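Local coordinates for protein fluvirucin B1 DH domain from module 1 (Actinomadura vulgaris, PDB 6OBV) that probably catalyses the dehydration of a beta-hydroxyacyl chain intermediate as the dehydratase domain of the first module of the fluvirucin B1 polyketide synthase, at residues 95-106 and 144-155; 34-42 and 54-65. One frame throughout, in Å; residues are numbered along the deposited sequence.

Contact 1: residues 95-106 and 144-155; sequences CPVLEELTLEAP and TRHAAGTLTATS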
loop_
_atom_site.group_PDB
_atom_site.type_symbol
_atom_site.label_atom_id
_atom_site.label_comp_id
_atom_site.label_asym_id
_atom_site.label_seq_id
_atom_site.Cartn_x
_atom_site.Cartn_y
_atom_site.Cartn_z
ATOM N N CYS A 95 -5.484 17.584 1.888
ATOM C CA CYS A 95 -6.911 17.737 2.177
ATOM C C CYS A 95 -7.128 17.623 3.678
ATOM O O CYS A 95 -7.679 16.629 4.159
ATOM C CB CYS A 95 -7.736 16.675 1.452
ATOM S SG CYS A 95 -8.262 17.136 -0.150
ATOM N N PRO A 96 -6.709 18.628 4.449
ATOM C CA PRO A 96 -6.564 18.416 5.899
ATOM C C PRO A 96 -7.867 18.396 6.682
ATOM O O PRO A 96 -7.864 17.857 7.796
ATOM C CB PRO A 96 -5.680 19.597 6.337
ATOM C CG PRO A 96 -5.988 20.674 5.328
ATOM C CD PRO A 96 -6.210 19.948 4.020
ATOM N N VAL A 97 -8.961 18.940 6.134
ATOM C CA VAL A 97 -10.195 19.172 6.879
ATOM C C VAL A 97 -11.107 17.953 6.787
ATOM O O VAL A 97 -11.455 17.504 5.688
ATOM C CB VAL A 97 -10.907 20.432 6.365
ATOM C CG1 VAL A 97 -12.269 20.617 7.058
ATOM C CG2 VAL A 97 -10.005 21.653 6.589
ATOM N N LEU A 98 -11.515 17.436 7.944
ATOM C CA LEU A 98 -12.441 16.304 8.025
ATOM C C LEU A 98 -13.868 16.830 7.972
ATOM O O LEU A 98 -14.474 17.156 8.994
ATOM C CB LEU A 98 -12.199 15.517 9.301
ATOM C CG LEU A 98 -12.979 14.214 9.402
ATOM C CD1 LEU A 98 -12.801 13.423 8.125
ATOM C CD2 LEU A 98 -12.469 13.433 10.616
ATOM N N GLU A 99 -14.413 16.927 6.756
ATOM C CA GLU A 99 -15.749 17.489 6.590
ATOM C C GLU A 99 -16.800 16.639 7.301
ATOM O O GLU A 99 -17.722 17.164 7.926
ATOM C CB GLU A 99 -16.054 17.614 5.098
ATOM C CG GLU A 99 -17.485 17.941 4.725
ATOM C CD GLU A 99 -17.654 18.042 3.215
ATOM O OE1 GLU A 99 -17.209 19.051 2.633
ATOM O OE2 GLU A 99 -18.209 17.108 2.602
ATOM N N GLU A 100 -16.659 15.327 7.243
ATOM C CA GLU A 100 -17.637 14.421 7.824
ATOM C C GLU A 100 -16.936 13.092 8.086
ATOM O O GLU A 100 -16.104 12.663 7.285
ATOM C CB GLU A 100 -18.835 14.254 6.878
ATOM C CG GLU A 100 -20.058 13.601 7.481
ATOM C CD GLU A 100 -19.973 12.090 7.451
ATOM O OE1 GLU A 100 -20.526 11.439 8.370
ATOM O OE2 GLU A 100 -19.337 11.559 6.509
ATOM N N LEU A 101 -17.240 12.459 9.220
ATOM C CA LEU A 101 -16.835 11.067 9.441
ATOM C C LEU A 101 -17.903 10.367 10.283
ATOM O O LEU A 101 -18.311 10.886 11.328
ATOM C CB LEU A 101 -15.470 10.988 10.128
ATOM C CG LEU A 101 -14.740 9.649 10.291
ATOM C CD1 LEU A 101 -13.979 9.278 9.025
ATOM C CD2 LEU A 101 -13.757 9.719 11.436
ATOM N N THR A 102 -18.380 9.213 9.814
ATOM C CA THR A 102 -19.314 8.384 10.573
ATOM C C THR A 102 -18.578 7.138 11.033
ATOM O O THR A 102 -17.859 6.516 10.239
ATOM C CB THR A 102 -20.547 7.993 9.752
ATOM O OG1 THR A 102 -21.152 9.158 9.190
ATOM C CG2 THR A 102 -21.580 7.303 10.627
ATOM N N LEU A 103 -18.730 6.794 12.319
ATOM C CA LEU A 103 -18.224 5.522 12.814
ATOM C C LEU A 103 -19.251 4.444 12.499
ATOM O O LEU A 103 -20.432 4.578 12.831
ATOM C CB LEU A 103 -17.942 5.581 14.318
ATOM C CG LEU A 103 -16.793 6.484 14.826
ATOM C CD1 LEU A 103 -15.553 6.542 13.878
ATOM C CD2 LEU A 103 -17.264 7.870 15.207
ATOM N N GLU A 104 -18.815 3.389 11.824
ATOM C CA GLU A 104 -19.737 2.364 11.344
ATOM C C GLU A 104 -19.739 1.121 12.220
ATOM O O GLU A 104 -20.805 0.651 12.630
ATOM C CB GLU A 104 -19.381 1.984 9.905
ATOM C CG GLU A 104 -19.113 3.187 9.036
ATOM C CD GLU A 104 -19.171 2.846 7.576
ATOM O OE1 GLU A 104 -18.902 1.677 7.243
ATOM O OE2 GLU A 104 -19.497 3.736 6.763
ATOM N N ALA A 105 -18.562 0.573 12.507
ATOM C CA ALA A 105 -18.439 -0.650 13.278
ATOM C C ALA A 105 -17.382 -0.428 14.349
ATOM O O ALA A 105 -16.267 0.032 14.041
ATOM C CB ALA A 105 -18.066 -1.867 12.394
ATOM N N PRO A 106 -17.687 -0.718 15.605
ATOM C CA PRO A 106 -16.658 -0.641 16.638
ATOM C C PRO A 106 -15.496 -1.560 16.294
ATOM O O PRO A 106 -15.659 -2.576 15.610
ATOM C CB PRO A 106 -17.392 -1.089 17.907
ATOM C CG PRO A 106 -18.697 -1.663 17.430
ATOM C CD PRO A 106 -19.018 -1.020 16.150
ATOM N N THR A 144 -12.565 -5.105 8.112
ATOM C CA THR A 144 -13.830 -4.492 8.495
ATOM C C THR A 144 -13.678 -2.992 8.338
ATOM O O THR A 144 -12.675 -2.421 8.781
ATOM C CB THR A 144 -14.197 -4.839 9.938
ATOM O OG1 THR A 144 -14.326 -6.255 10.053
ATOM C CG2 THR A 144 -15.520 -4.164 10.366
ATOM N N ARG A 145 -14.658 -2.359 7.698
ATOM C CA ARG A 145 -14.686 -0.910 7.628
ATOM C C ARG A 145 -15.250 -0.332 8.923
ATOM O O ARG A 145 -16.341 -0.699 9.354
ATOM C CB ARG A 145 -15.514 -0.444 6.427
ATOM C CG ARG A 145 -15.165 0.985 6.018
ATOM C CD ARG A 145 -15.904 1.434 4.785
ATOM N NE ARG A 145 -17.346 1.462 4.978
ATOM C CZ ARG A 145 -18.198 1.978 4.098
ATOM N NH1 ARG A 145 -17.747 2.511 2.966
ATOM N NH2 ARG A 145 -19.497 1.964 4.348
ATOM N N HIS A 146 -14.491 0.564 9.553
ATOM C CA HIS A 146 -14.885 1.132 10.836
ATOM C C HIS A 146 -15.319 2.584 10.751
ATOM O O HIS A 146 -15.966 3.075 11.680
ATOM C CB HIS A 146 -13.725 1.010 11.843
ATOM C CG HIS A 146 -13.404 -0.410 12.213
ATOM N ND1 HIS A 146 -14.220 -1.164 13.024
ATOM C CD2 HIS A 146 -12.373 -1.219 11.863
ATOM C CE1 HIS A 146 -13.703 -2.372 13.168
ATOM N NE2 HIS A 146 -12.581 -2.428 12.469
ATOM N N ALA A 147 -14.989 3.277 9.670
ATOM C CA ALA A 147 -15.189 4.717 9.594
ATOM C C ALA A 147 -15.177 5.095 8.125
ATOM O O ALA A 147 -14.389 4.552 7.343
ATOM C CB ALA A 147 -14.093 5.479 10.353
ATOM N N ALA A 148 -16.068 5.997 7.746
ATOM C CA ALA A 148 -16.116 6.469 6.372
ATOM C C ALA A 148 -16.546 7.918 6.402
ATOM O O ALA A 148 -17.411 8.295 7.200
ATOM C CB ALA A 148 -17.090 5.655 5.516
ATOM N N GLY A 149 -15.938 8.728 5.546
ATOM C CA GLY A 149 -16.383 10.103 5.463
ATOM C C GLY A 149 -15.805 10.879 4.307
ATOM O O GLY A 149 -15.593 10.318 3.227
ATOM N N THR A 150 -15.547 12.172 4.525
ATOM C CA THR A 150 -15.140 13.076 3.460
ATOM C C THR A 150 -14.145 14.098 3.984
ATOM O O THR A 150 -14.369 14.729 5.028
ATOM C CB THR A 150 -16.354 13.786 2.859
ATOM O OG1 THR A 150 -17.206 12.816 2.247
ATOM C CG2 THR A 150 -15.916 14.787 1.816
ATOM N N LEU A 151 -13.048 14.243 3.255
ATOM C CA LEU A 151 -12.054 15.277 3.479
ATOM C C LEU A 151 -12.237 16.395 2.463
ATOM O O LEU A 151 -12.640 16.154 1.322
ATOM C CB LEU A 151 -10.645 14.700 3.365
ATOM C CG LEU A 151 -10.330 13.597 4.378
ATOM C CD1 LEU A 151 -9.279 12.597 3.839
ATOM C CD2 LEU A 151 -9.875 14.232 5.694
ATOM N N THR A 152 -11.943 17.623 2.892
ATOM C CA THR A 152 -11.981 18.796 2.030
ATOM C C THR A 152 -10.759 19.649 2.341
ATOM O O THR A 152 -10.073 19.441 3.343
ATOM C CB THR A 152 -13.289 19.603 2.205
ATOM O OG1 THR A 152 -13.316 20.694 1.278
ATOM C CG2 THR A 152 -13.422 20.174 3.616
ATOM N N ALA A 153 -10.456 20.588 1.449
ATOM C CA ALA A 153 -9.443 21.588 1.752
ATOM C C ALA A 153 -10.045 22.859 2.329
ATOM O O ALA A 153 -9.300 23.701 2.844
ATOM C CB ALA A 153 -8.631 21.923 0.504
ATOM N N THR A 154 -11.367 23.007 2.264
ATOM C CA THR A 154 -12.036 24.203 2.757
ATOM C C THR A 154 -11.877 24.314 4.270
ATOM O O THR A 154 -12.289 23.418 5.017
ATOM C CB THR A 154 -13.518 24.180 2.382
ATOM O OG1 THR A 154 -13.683 23.577 1.094
ATOM C CG2 THR A 154 -14.064 25.595 2.331
ATOM N N SER A 155 -11.283 25.414 4.722
ATOM C CA SER A 155 -11.143 25.709 6.137
ATOM C C SER A 155 -12.224 26.680 6.582
ATOM O O SER A 155 -12.682 27.531 5.813
ATOM C CB SER A 155 -9.765 26.297 6.444
ATOM O OG SER A 155 -8.760 25.664 5.672
HETATM O O HOH W 1 -19.862 8.915 6.182
HETATM O O HOH W 2 -16.170 2.698 14.479
#
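E99 and E100 both face T150, a classic beta bulge in an otherwise regular antiparallel pair. T150 O takes a bond from E100 N at 3.2 Å and a weak one from E99 N. The bulge turns E99 toward the partner strand. Its extended chain, with CG anti to the backbone N (chi1 169°), lies alongside T150 and brings OE2 to 3.4 Å from T150 CG2. OE2 is also bridged to R129. Beyond the bulge L101 faces G149, their CA atoms only 4.1 Å apart. G149 has no side chain, and its CA approaches E100 O to 3.2 Å in a CA-H...O contact. The chain of E100 bends at chi2 (-84°) and turns its carboxylate along its own strand toward T102, with OE2 near G149 CA. OE1 accepts from T102 OG1 at 2.5 Å on its syn lone pair, while a water bridges OE2 and A148 O. L101 and L103 both set CD1 against A147 CB. Farther along, E104 OE1 makes a salt bridge to R145 NE at 2.8 Å, reached from above the carboxylate plane. The carboxylate and guanidinium planes stand 75° apart, with E104 OE2 over one guanidinium face. H146 ND1 gives a short bond of 2.6 Å to A105 O, which lies in the ring plane. A second water links A105 O to H146 O. L98, L101 and L103 pack on helix 79-92, and V97, E100 and T102 occupy the other face. A beta-sheet curled round a central helix is the hallmark of the hotdog fold, which dehydratase domains of polyketide synthases carry in duplicate.

Contact 2: residues 34-42 and 54-65; sequences AVDHPMLGA and LTGRISTTTHPW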
loop_
_atom_site.group_PDB
_atom_site.type_symbol
_atom_site.label_atom_id
_atom_site.label_comp_id
_atom_site.label_asym_id
_atom_site.label_seq_id
_atom_site.Cartn_x
_atom_site.Cartn_y
_atom_site.Cartn_z
ATOM N N ALA A 34 7.493 7.007 3.186
ATOM C CA ALA A 34 7.355 6.846 4.623
ATOM C C ALA A 34 6.381 7.886 5.159
ATOM O O ALA A 34 6.259 8.986 4.613
ATOM C CB ALA A 34 8.710 6.960 5.316
ATOM N N VAL A 35 5.653 7.513 6.212
ATOM C CA VAL A 35 4.792 8.422 6.963
ATOM C C VAL A 35 5.287 8.422 8.398
ATOM O O VAL A 35 5.401 7.353 9.015
ATOM C CB VAL A 35 3.308 8.004 6.916
ATOM C CG1 VAL A 35 2.450 8.972 7.736
ATOM C CG2 VAL A 35 2.792 7.903 5.482
ATOM N N ASP A 36 5.573 9.612 8.930
ATOM C CA ASP A 36 6.045 9.760 10.310
ATOM C C ASP A 36 4.851 10.039 11.216
ATOM O O ASP A 36 4.454 11.183 11.434
ATOM C CB ASP A 36 7.092 10.860 10.422
ATOM C CG ASP A 36 7.629 11.000 11.844
ATOM O OD1 ASP A 36 7.739 9.965 12.539
ATOM O OD2 ASP A 36 7.962 12.136 12.259
ATOM N N HIS A 37 4.287 8.970 11.769
ATOM C CA HIS A 37 3.106 9.031 12.604
ATOM C C HIS A 37 3.129 7.792 13.482
ATOM O O HIS A 37 3.633 6.754 13.046
ATOM C CB HIS A 37 1.837 9.076 11.744
ATOM C CG HIS A 37 0.588 9.331 12.527
ATOM N ND1 HIS A 37 -0.137 8.320 13.116
ATOM C CD2 HIS A 37 -0.058 10.482 12.824
ATOM C CE1 HIS A 37 -1.177 8.837 13.746
ATOM N NE2 HIS A 37 -1.157 10.147 13.577
ATOM N N PRO A 38 2.630 7.863 14.727
ATOM C CA PRO A 38 2.709 6.682 15.615
ATOM C C PRO A 38 1.864 5.496 15.174
ATOM O O PRO A 38 2.159 4.365 15.575
ATOM C CB PRO A 38 2.231 7.228 16.972
ATOM C CG PRO A 38 2.526 8.701 16.922
ATOM C CD PRO A 38 2.264 9.084 15.475
ATOM N N MET A 39 0.817 5.697 14.375
ATOM C CA MET A 39 -0.049 4.592 14.003
ATOM C C MET A 39 0.021 4.244 12.531
ATOM O O MET A 39 -0.397 3.142 12.161
ATOM C CB MET A 39 -1.514 4.902 14.363
ATOM C CG MET A 39 -1.719 5.295 15.812
ATOM S SD MET A 39 -3.460 5.294 16.306
ATOM C CE MET A 39 -4.075 6.730 15.475
ATOM N N LEU A 40 0.524 5.151 11.692
ATOM C CA LEU A 40 0.671 4.923 10.257
ATOM C C LEU A 40 2.124 5.103 9.859
ATOM O O LEU A 40 2.755 6.088 10.255
ATOM C CB LEU A 40 -0.178 5.890 9.448
ATOM C CG LEU A 40 -1.655 5.845 9.758
ATOM C CD1 LEU A 40 -2.231 7.114 9.228
ATOM C CD2 LEU A 40 -2.297 4.595 9.123
ATOM N N GLY A 41 2.639 4.177 9.053
ATOM C CA GLY A 41 4.028 4.194 8.663
ATOM C C GLY A 41 4.299 4.232 7.169
ATOM O O GLY A 41 5.468 4.345 6.776
ATOM N N ALA A 42 3.266 4.148 6.322
ATOM C CA ALA A 42 3.512 4.069 4.883
ATOM C C ALA A 42 2.380 4.706 4.087
ATOM O O ALA A 42 1.208 4.569 4.442
ATOM C CB ALA A 42 3.701 2.613 4.440
ATOM N N LEU A 54 -2.907 4.571 3.156
ATOM C CA LEU A 54 -1.903 4.617 4.209
ATOM C C LEU A 54 -2.116 3.416 5.108
ATOM O O LEU A 54 -3.260 3.054 5.408
ATOM C CB LEU A 54 -2.001 5.898 5.040
ATOM C CG LEU A 54 -1.607 7.192 4.331
ATOM C CD1 LEU A 54 -2.739 7.667 3.395
ATOM C CD2 LEU A 54 -1.261 8.252 5.370
ATOM N N THR A 55 -1.015 2.805 5.533
ATOM C CA THR A 55 -1.061 1.551 6.259
ATOM C C THR A 55 -0.311 1.694 7.572
ATOM O O THR A 55 0.646 2.463 7.670
ATOM C CB THR A 55 -0.429 0.421 5.460
ATOM O OG1 THR A 55 0.989 0.673 5.366
ATOM C CG2 THR A 55 -1.052 0.350 4.075
ATOM N N GLY A 56 -0.742 0.929 8.569
ATOM C CA GLY A 56 -0.044 0.923 9.831
ATOM C C GLY A 56 -0.447 -0.273 10.653
ATOM O O GLY A 56 -1.130 -1.182 10.174
ATOM N N ARG A 57 0.010 -0.277 11.900
ATOM C CA ARG A 57 -0.284 -1.369 12.813
ATOM C C ARG A 57 -0.263 -0.825 14.236
ATOM O O ARG A 57 0.493 0.099 14.546
ATOM C CB ARG A 57 0.707 -2.529 12.636
ATOM C CG ARG A 57 1.632 -2.746 13.806
ATOM C CD ARG A 57 2.616 -3.867 13.559
ATOM N NE ARG A 57 1.973 -5.173 13.476
ATOM C CZ ARG A 57 2.622 -6.311 13.225
ATOM N NH1 ARG A 57 3.938 -6.299 13.033
ATOM N NH2 ARG A 57 1.958 -7.462 13.161
ATOM N N ILE A 58 -1.127 -1.382 15.095
ATOM C CA ILE A 58 -1.167 -0.995 16.499
ATOM C C ILE A 58 -1.331 -2.244 17.356
ATOM O O ILE A 58 -1.738 -3.306 16.881
ATOM C CB ILE A 58 -2.295 0.025 16.799
ATOM C CG1 ILE A 58 -3.648 -0.560 16.439
ATOM C CG2 ILE A 58 -2.069 1.348 16.045
ATOM C CD1 ILE A 58 -4.788 0.417 16.615
ATOM N N SER A 59 -1.005 -2.100 18.637
ATOM C CA SER A 59 -1.131 -3.182 19.611
ATOM C C SER A 59 -0.963 -2.568 20.987
ATOM O O SER A 59 -0.320 -1.529 21.128
ATOM C CB SER A 59 -0.090 -4.278 19.386
ATOM O OG SER A 59 1.032 -4.095 20.226
ATOM N N THR A 60 -1.537 -3.216 22.008
ATOM C CA THR A 60 -1.355 -2.694 23.363
ATOM C C THR A 60 0.119 -2.644 23.747
ATOM O O THR A 60 0.494 -1.894 24.654
ATOM C CB THR A 60 -2.132 -3.528 24.394
ATOM O OG1 THR A 60 -1.626 -4.866 24.409
ATOM C CG2 THR A 60 -3.627 -3.572 24.063
ATOM N N THR A 61 0.969 -3.403 23.055
ATOM C CA THR A 61 2.391 -3.410 23.371
ATOM C C THR A 61 3.076 -2.138 22.882
ATOM O O THR A 61 3.934 -1.591 23.576
ATOM C CB THR A 61 3.056 -4.638 22.744
ATOM O OG1 THR A 61 2.515 -5.809 23.347
ATOM C CG2 THR A 61 4.551 -4.608 22.936
ATOM N N THR A 62 2.719 -1.669 21.685
ATOM C CA THR A 62 3.324 -0.478 21.106
ATOM C C THR A 62 2.528 0.785 21.404
ATOM O O THR A 62 3.086 1.889 21.357
ATOM C CB THR A 62 3.445 -0.648 19.587
ATOM O OG1 THR A 62 2.161 -1.004 19.057
ATOM C CG2 THR A 62 4.480 -1.741 19.242
ATOM N N HIS A 63 1.245 0.628 21.700
ATOM C CA HIS A 63 0.323 1.716 22.024
ATOM C C HIS A 63 -0.380 1.361 23.330
ATOM O O HIS A 63 -1.545 0.943 23.329
ATOM C CB HIS A 63 -0.677 1.915 20.885
ATOM C CG HIS A 63 -0.039 2.275 19.575
ATOM N ND1 HIS A 63 0.619 1.355 18.784
ATOM C CD2 HIS A 63 0.048 3.460 18.926
ATOM C CE1 HIS A 63 1.081 1.958 17.703
ATOM N NE2 HIS A 63 0.745 3.237 17.764
ATOM N N PRO A 64 0.309 1.486 24.466
ATOM C CA PRO A 64 -0.274 0.999 25.734
ATOM C C PRO A 64 -1.543 1.728 26.151
ATOM O O PRO A 64 -2.312 1.195 26.961
ATOM C CB PRO A 64 0.856 1.218 26.751
ATOM C CG PRO A 64 1.739 2.272 26.130
ATOM C CD PRO A 64 1.654 2.062 24.648
ATOM N N TRP A 65 -1.792 2.925 25.629
ATOM C CA TRP A 65 -3.017 3.629 25.973
ATOM C C TRP A 65 -4.259 2.915 25.442
ATOM O O TRP A 65 -5.357 3.125 25.975
ATOM C CB TRP A 65 -2.950 5.068 25.446
ATOM C CG TRP A 65 -2.659 5.180 23.965
ATOM C CD1 TRP A 65 -1.433 5.319 23.384
ATOM C CD2 TRP A 65 -3.618 5.190 22.886
ATOM N NE1 TRP A 65 -1.566 5.408 22.012
ATOM C CE2 TRP A 65 -2.896 5.343 21.684
ATOM C CE3 TRP A 65 -5.013 5.092 22.825
ATOM C CZ2 TRP A 65 -3.521 5.380 20.428
ATOM C CZ3 TRP A 65 -5.641 5.140 21.570
ATOM C CH2 TRP A 65 -4.892 5.273 20.391
#
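M39 reaches along the segment 54-65 and meets three side chains in different ways. Its CG lies 4.0 Å from I58 CG2, the two side chains crossing at a slant. The same CG sits obliquely by the H63 ring, 3.8 Å from NE2. With chi2 extended (-167°), the chain then carries SD to the edge of the W65 indole, 4.1 Å from CZ2. This is a Met-aromatic contact, and SD stands nearly in the plane of the six-membered ring. I58 CG2 lies over one face of the H63 imidazole, offset toward its rim. That ring turns an edge to P38, and NE2 donates to P38 O at 2.8 Å. The oxygen lies in the ring plane, but the N-H comes from above the plane of the carbonyl. The second ring nitrogen, H63 ND1, is hydrogen-bonded to T62 OG1 at 2.8 Å. At the hairpin end L40 and L54 cross at about a right angle, CD1 to CD2, and V35 CG2 touches L54 CD2 as well. G41 and A42 both face T55, a classic bulge, with G41 N donating to T55 O at 3.0 Å. T55 OG1 itself bonds to L30 and Q32 of the second subunit. Buried apolar packing round M39 and L40 thus joins a short set of backbone bonds at the bulge. The one side-chain hydrogen bond across the segments, together with T62, holds both nitrogens of H63 and so fixes the turn of the ring.

Contacts 1 and 2 have centres about 19 Å apart, and their nearest atoms are about 8 Å apart, so they do not touch. Strands 115-121 and 130-137 lie between strand 52-58 of contact 2 and strand 144-152 of contact 1. Both contacts also pack on helix 79-92: L85 and R88 meet contact 2, while F82, A86 and V87 meet contact 1. Their outer neighbours differ. Contact 1 adjoins strand 247-257, and so the other half of the chain. Contact 2 lies at the subunit interface, where A42 and R57 also pack on the second subunit. W65 of contact 2 packs edge-to-face on H226.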